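Local coordinates for acetyltransferase, GNAT family (Streptococcus agalactiae 2603V/R, PDB 2PC1), which belongs to the GNAT family and probably transfers an acyl group, such as acetyl, to an acceptor that is not known, at residues T84-I89 with Q134-G139; G102-D107 with G169-D174. All coordinates share one frame; numbering follows the deposited sequence. Where two conformers were deposited one is given.

Interaction 1 (T84-I89 with Q134-G139); sequences TYAAVI and QGLIEG
Lys184 NZ is hydrogen-bonded to the carbonyl O of both Ile137 and Glu138, in the same helix turn that sets Leu136 against Val88 and Ala86. Leu136 O has its own partner, His140 ND1, and His140 also touches Val88. These polar bonds at the end of helix 127-139 lie outside the apolar contact. That contact rests on one methyl group. Leu136 CD1 lies 4.0 Å from Val88 CG2 and 4.3 Å from Ala86 CB. It reaches the strand because chi2 of Leu136 is extended (173°), which puts CD1 anti to CA and far out from the helix. On Val88 the branch that touches is CG2, beside the backbone N, while CG1 lies anti to that N (chi1 179°). The Val88 and Leu136 side chains approach from opposing directions, offset rather than head-on. Their CA atoms stand 8.6 Å apart, and the two side chains reach across that gap to meet. Strand 81-91 runs inside the sheet. Ala86 and Val88 bond through their backbones to Trp74 and Tyr72, and Ala87 bonds to His115 on the other flank. Ala86 and Val88 face the helix. Tyr85 and Ala87 point away from it, and Tyr85 OH is hydrogen-bonded to Asp67. Trp74 touches both Val88 and Leu136, and Phe132, a turn earlier in the helix, touches Ala86. This is helix-on-sheet packing in the GNAT fold. All three touching residues are buried and they meet through methyl groups alone, so the contact probably works by shape and exclusion of water.

Interaction 2 (G102-D107 with G169-D174); sequences GKWLHD and GKVPLD
Trp104 and Val171 each turn the touching branch anti to their own carbonyl carbon: Trp104 CG by chi1 -66° and Val171 CG1 by chi1 -66°. The indole lies over the end strands of the GNAT sheet, 144-149, 177-183 and the outermost 166-171. A chi2 of 107° swings the six-membered ring toward Val171, and Trp104 CZ2 comes 4.4 Å from Val171 CG1. The contact is loose and apolar. The indole has its polar partners elsewhere: Trp104 NE1 is hydrogen-bonded to Tyr96 O, and the ring makes a cation-pi contact with Arg146 of strand 144-149. At the other end two glycines meet. Gly102 CA and Gly169 CA are 4.2 Å apart, and with no side chain on either residue the two backbones can pass this closely. The loop before Gly102 also meets the edge strand: Tyr100 bonds to Lys170 through the backbone, and Lys170 NZ forms a salt bridge with Glu101 OE1. Strand 177-183 bonds to Gly169 and Val171 through Ala179 and Arg177. After Val171 the chain bends in an inverse gamma turn centred on Pro172, marked by a weak bond of 3.0 Å from Leu173 N to Val171 O.

Following earlier strands and helices, the chain reaches segment 84-89 in strand 81-91. It then leaves the sheet in the long loop that holds 102-107, and returns as strand 111-119. Helix 127-139 follows, and its segment 134-139 closes interaction 1. Strand 144-149 and helix 154-162 come next. Segment 169-174, at the end of strand 166-171, closes interaction 2. The two closures cross: 102-107 lies between the halves of interaction 1, and 169-174 lies beyond 134-139, so the segments alternate. Interaction 1 joins a helix to the interior of the sheet. Interaction 2 joins a loop to its outermost strand. Their centres are 21 Å apart, and their nearest atoms about 10 Å, so the shared sheet connects them without direct touch.

Interaction 1 (T84-I89 with Q134-G139)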
loop_
_atom_site.group_PDB
_atom_site.type_symbol
_atom_site.label_atom_id
_atom_site.label_comp_id
_atom_site.label_asym_id
_atom_site.label_seq_id
_atom_site.Cartn_x
_atom_site.Cartn_y
_atom_site.Cartn_z
ATOM N N THR A 84 -6.341 8.687 -2.784
ATOM C CA THR A 84 -5.499 7.605 -2.327
ATOM C C THR A 84 -4.860 6.944 -3.542
ATOM O O THR A 84 -5.389 6.973 -4.636
ATOM C CB THR A 84 -6.282 6.535 -1.557
ATOM O OG1 THR A 84 -7.284 5.954 -2.410
ATOM C CG2 THR A 84 -6.978 7.107 -0.319
ATOM N N TYR A 85 -3.749 6.286 -3.279
ATOM C CA TYR A 85 -2.988 5.533 -4.271
ATOM C C TYR A 85 -2.420 4.293 -3.642
ATOM O O TYR A 85 -2.001 4.331 -2.471
ATOM C CB TYR A 85 -1.832 6.392 -4.799
ATOM C CG TYR A 85 -0.976 5.646 -5.794
ATOM C CD1 TYR A 85 -1.337 5.620 -7.107
ATOM C CD2 TYR A 85 0.174 4.965 -5.409
ATOM C CE1 TYR A 85 -0.577 4.936 -8.036
ATOM C CE2 TYR A 85 0.935 4.276 -6.325
ATOM C CZ TYR A 85 0.543 4.250 -7.619
ATOM O OH TYR A 85 1.284 3.569 -8.583
ATOM N N ALA A 86 -2.357 3.205 -4.391
ATOM C CA ALA A 86 -1.541 2.055 -4.017
ATOM C C ALA A 86 -1.180 1.287 -5.250
ATOM O O ALA A 86 -1.910 1.309 -6.240
ATOM C CB ALA A 86 -2.255 1.155 -3.088
ATOM N N ALA A 87 -0.054 0.590 -5.174
ATOM C CA ALA A 87 0.305 -0.392 -6.177
ATOM C C ALA A 87 -0.093 -1.773 -5.675
ATOM O O ALA A 87 0.196 -2.112 -4.518
ATOM C CB ALA A 87 1.799 -0.364 -6.431
ATOM N N VAL A 88 -0.715 -2.559 -6.515
ATOM C CA VAL A 88 -1.200 -3.899 -6.185
ATOM C C VAL A 88 -0.524 -4.847 -7.167
ATOM O O VAL A 88 -0.716 -4.732 -8.383
ATOM C CB VAL A 88 -2.728 -3.992 -6.318
ATOM C CG1 VAL A 88 -3.195 -5.400 -6.003
ATOM C CG2 VAL A 88 -3.392 -2.982 -5.412
ATOM N N ILE A 89 0.256 -5.793 -6.638
ATOM C CA ILE A 89 1.005 -6.709 -7.479
ATOM C C ILE A 89 0.623 -8.143 -7.146
ATOM O O ILE A 89 0.672 -8.553 -5.981
ATOM C CB ILE A 89 2.508 -6.538 -7.253
ATOM C CG1 ILE A 89 2.929 -5.083 -7.519
ATOM C CG2 ILE A 89 3.278 -7.484 -8.166
ATOM C CD1 ILE A 89 4.401 -4.804 -7.300
ATOM N N GLN A 134 -9.751 -1.717 2.155
ATOM C CA GLN A 134 -10.832 -2.675 2.270
ATOM C C GLN A 134 -11.478 -2.891 0.900
ATOM O O GLN A 134 -11.788 -4.019 0.505
ATOM C CB GLN A 134 -11.867 -2.216 3.298
ATOM C CG GLN A 134 -12.858 -3.305 3.648
ATOM C CD GLN A 134 -13.816 -2.945 4.780
ATOM O OE1 GLN A 134 -13.718 -1.885 5.404
ATOM N NE2 GLN A 134 -14.766 -3.843 5.034
ATOM N N GLY A 135 -11.686 -1.800 0.162
ATOM C CA GLY A 135 -12.252 -1.882 -1.205
ATOM C C GLY A 135 -11.375 -2.676 -2.174
ATOM O O GLY A 135 -11.868 -3.505 -2.930
ATOM N N LEU A 136 -10.052 -2.469 -2.107
ATOM C CA LEU A 136 -9.118 -3.285 -2.907
ATOM C C LEU A 136 -9.192 -4.753 -2.527
ATOM O O LEU A 136 -9.180 -5.620 -3.390
ATOM C CB LEU A 136 -7.677 -2.819 -2.726
ATOM C CG LEU A 136 -7.357 -1.459 -3.331
ATOM C CD1 LEU A 136 -5.943 -1.059 -2.929
ATOM C CD2 LEU A 136 -7.511 -1.474 -4.856
ATOM N N ILE A 137 -9.284 -5.035 -1.235
ATOM C CA ILE A 137 -9.381 -6.432 -0.779
ATOM C C ILE A 137 -10.696 -7.040 -1.251
ATOM O O ILE A 137 -10.725 -8.151 -1.739
ATOM C CB ILE A 137 -9.260 -6.510 0.750
ATOM C CG1 ILE A 137 -7.846 -6.119 1.172
ATOM C CG2 ILE A 137 -9.597 -7.929 1.245
ATOM C CD1 ILE A 137 -7.694 -5.752 2.615
ATOM N N GLU A 138 -11.788 -6.306 -1.118
ATOM C CA GLU A 138 -13.091 -6.830 -1.571
ATOM C C GLU A 138 -13.096 -7.082 -3.067
ATOM O O GLU A 138 -13.660 -8.079 -3.522
ATOM C CB GLU A 138 -14.194 -5.867 -1.199
ATOM C CG GLU A 138 -14.306 -5.601 0.301
ATOM C CD GLU A 138 -15.314 -6.448 1.012
ATOM O OE1 GLU A 138 -15.814 -7.428 0.410
ATOM O OE2 GLU A 138 -15.603 -6.114 2.185
ATOM N N GLY A 139 -12.430 -6.204 -3.813
ATOM C CA GLY A 139 -12.406 -6.262 -5.269
ATOM C C GLY A 139 -11.490 -7.291 -5.895
ATOM O O GLY A 139 -11.529 -7.505 -7.098
#

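Interaction 2 (G102-D107 with G169-D174)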
loop_
_atom_site.group_PDB
_atom_site.type_symbol
_atom_site.label_atom_id
_atom_site.label_comp_id
_atom_site.label_asym_id
_atom_site.label_seq_id
_atom_site.Cartn_x
_atom_site.Cartn_y
_atom_site.Cartn_z
ATOM N N GLY A 102 9.837 -14.720 12.969
ATOM C CA GLY A 102 8.481 -15.042 12.622
ATOM C C GLY A 102 8.439 -15.791 11.319
ATOM O O GLY A 102 9.464 -16.225 10.789
ATOM N N LYS A 103 7.239 -15.957 10.797
ATOM C CA LYS A 103 7.004 -16.754 9.609
ATOM C C LYS A 103 5.636 -16.376 9.067
ATOM O O LYS A 103 4.807 -15.848 9.789
ATOM C CB LYS A 103 7.050 -18.242 9.939
ATOM C CG LYS A 103 6.029 -18.705 10.880
ATOM C CD LYS A 103 6.207 -20.216 11.139
ATOM N N TRP A 104 5.414 -16.646 7.807
ATOM C CA TRP A 104 4.127 -16.351 7.190
ATOM C C TRP A 104 3.079 -17.345 7.677
ATOM O O TRP A 104 3.403 -18.433 8.208
ATOM C CB TRP A 104 4.255 -16.403 5.678
ATOM C CG TRP A 104 5.126 -15.351 5.089
ATOM C CD1 TRP A 104 6.386 -15.499 4.555
ATOM C CD2 TRP A 104 4.817 -13.973 4.982
ATOM N NE1 TRP A 104 6.856 -14.301 4.113
ATOM C CE2 TRP A 104 5.922 -13.333 4.376
ATOM C CE3 TRP A 104 3.700 -13.206 5.330
ATOM C CZ2 TRP A 104 5.933 -11.968 4.104
ATOM C CZ3 TRP A 104 3.716 -11.869 5.050
ATOM C CH2 TRP A 104 4.832 -11.262 4.438
ATOM N N LEU A 105 1.807 -16.988 7.523
ATOM C CA LEU A 105 0.726 -17.858 7.929
ATOM C C LEU A 105 0.748 -19.139 7.118
ATOM O O LEU A 105 0.353 -20.186 7.617
ATOM C CB LEU A 105 -0.608 -17.150 7.753
ATOM C CG LEU A 105 -0.779 -15.857 8.535
ATOM C CD1 LEU A 105 -2.131 -15.267 8.210
ATOM C CD2 LEU A 105 -0.642 -16.089 10.011
ATOM N N HIS A 106 1.137 -19.024 5.852
ATOM C CA HIS A 106 1.456 -20.159 4.973
ATOM C C HIS A 106 2.403 -19.654 3.899
ATOM O O HIS A 106 2.446 -18.445 3.641
ATOM C CB HIS A 106 0.208 -20.890 4.377
ATOM C CG HIS A 106 -0.568 -20.102 3.355
ATOM N ND1 HIS A 106 -0.050 -19.735 2.126
ATOM C CD2 HIS A 106 -1.848 -19.654 3.360
ATOM C CE1 HIS A 106 -0.965 -19.064 1.442
ATOM N NE2 HIS A 106 -2.061 -18.993 2.174
ATOM N N ASP A 107 3.076 -20.585 3.206
ATOM C CA ASP A 107 4.191 -20.218 2.334
ATOM C C ASP A 107 3.868 -20.297 0.843
ATOM O O ASP A 107 4.746 -20.534 0.025
ATOM C CB ASP A 107 5.420 -21.078 2.652
ATOM C CG ASP A 107 6.724 -20.421 2.208
ATOM O OD1 ASP A 107 6.733 -19.185 1.993
ATOM O OD2 ASP A 107 7.737 -21.138 2.073
ATOM N N GLY A 169 6.268 -11.180 10.951
ATOM C CA GLY A 169 7.711 -11.158 11.208
ATOM C C GLY A 169 8.354 -10.028 10.482
ATOM O O GLY A 169 7.690 -9.131 10.005
ATOM N N LYS A 170 9.669 -10.109 10.406
ATOM C CA LYS A 170 10.467 -9.074 9.820
ATOM C C LYS A 170 11.015 -9.549 8.494
ATOM O O LYS A 170 11.284 -10.715 8.327
ATOM C CB LYS A 170 11.601 -8.699 10.743
ATOM C CG LYS A 170 11.114 -7.910 11.941
ATOM C CD LYS A 170 12.156 -7.763 13.003
ATOM C CE LYS A 170 11.537 -6.991 14.186
ATOM N NZ LYS A 170 12.431 -6.951 15.355
ATOM N N VAL A 171 11.118 -8.626 7.543
ATOM C CA VAL A 171 11.771 -8.942 6.273
ATOM C C VAL A 171 12.860 -7.918 6.009
ATOM O O VAL A 171 12.733 -6.749 6.375
ATOM C CB VAL A 171 10.767 -9.018 5.092
ATOM C CG1 VAL A 171 9.791 -10.187 5.267
ATOM C CG2 VAL A 171 10.029 -7.721 4.925
ATOM N N PRO A 172 13.956 -8.341 5.381
ATOM C CA PRO A 172 15.104 -7.462 5.177
ATOM C C PRO A 172 15.017 -6.563 3.940
ATOM O O PRO A 172 15.868 -6.643 3.034
ATOM C CB PRO A 172 16.250 -8.444 5.053
ATOM C CG PRO A 172 15.639 -9.605 4.408
ATOM C CD PRO A 172 14.254 -9.726 4.986
ATOM N N LEU A 173 14.082 -5.655 3.972
ATOM C CA LEU A 173 13.794 -4.724 2.866
ATOM C C LEU A 173 14.151 -3.339 3.388
ATOM O O LEU A 173 13.612 -2.884 4.395
ATOM C CB LEU A 173 12.319 -4.814 2.491
ATOM C CG LEU A 173 11.768 -3.940 1.353
ATOM C CD1 LEU A 173 12.542 -4.223 0.092
ATOM C CD2 LEU A 173 10.288 -4.212 1.178
ATOM N N ASP A 174 15.096 -2.686 2.721
ATOM C CA ASP A 174 15.540 -1.333 3.082
ATOM C C ASP A 174 15.896 -1.244 4.559
ATOM O O ASP A 174 15.465 -0.313 5.264
ATOM C CB ASP A 174 14.461 -0.295 2.717
ATOM C CG ASP A 174 14.994 1.137 2.721
ATOM O OD1 ASP A 174 16.135 1.365 2.264
ATOM O OD2 ASP A 174 14.262 2.038 3.183
#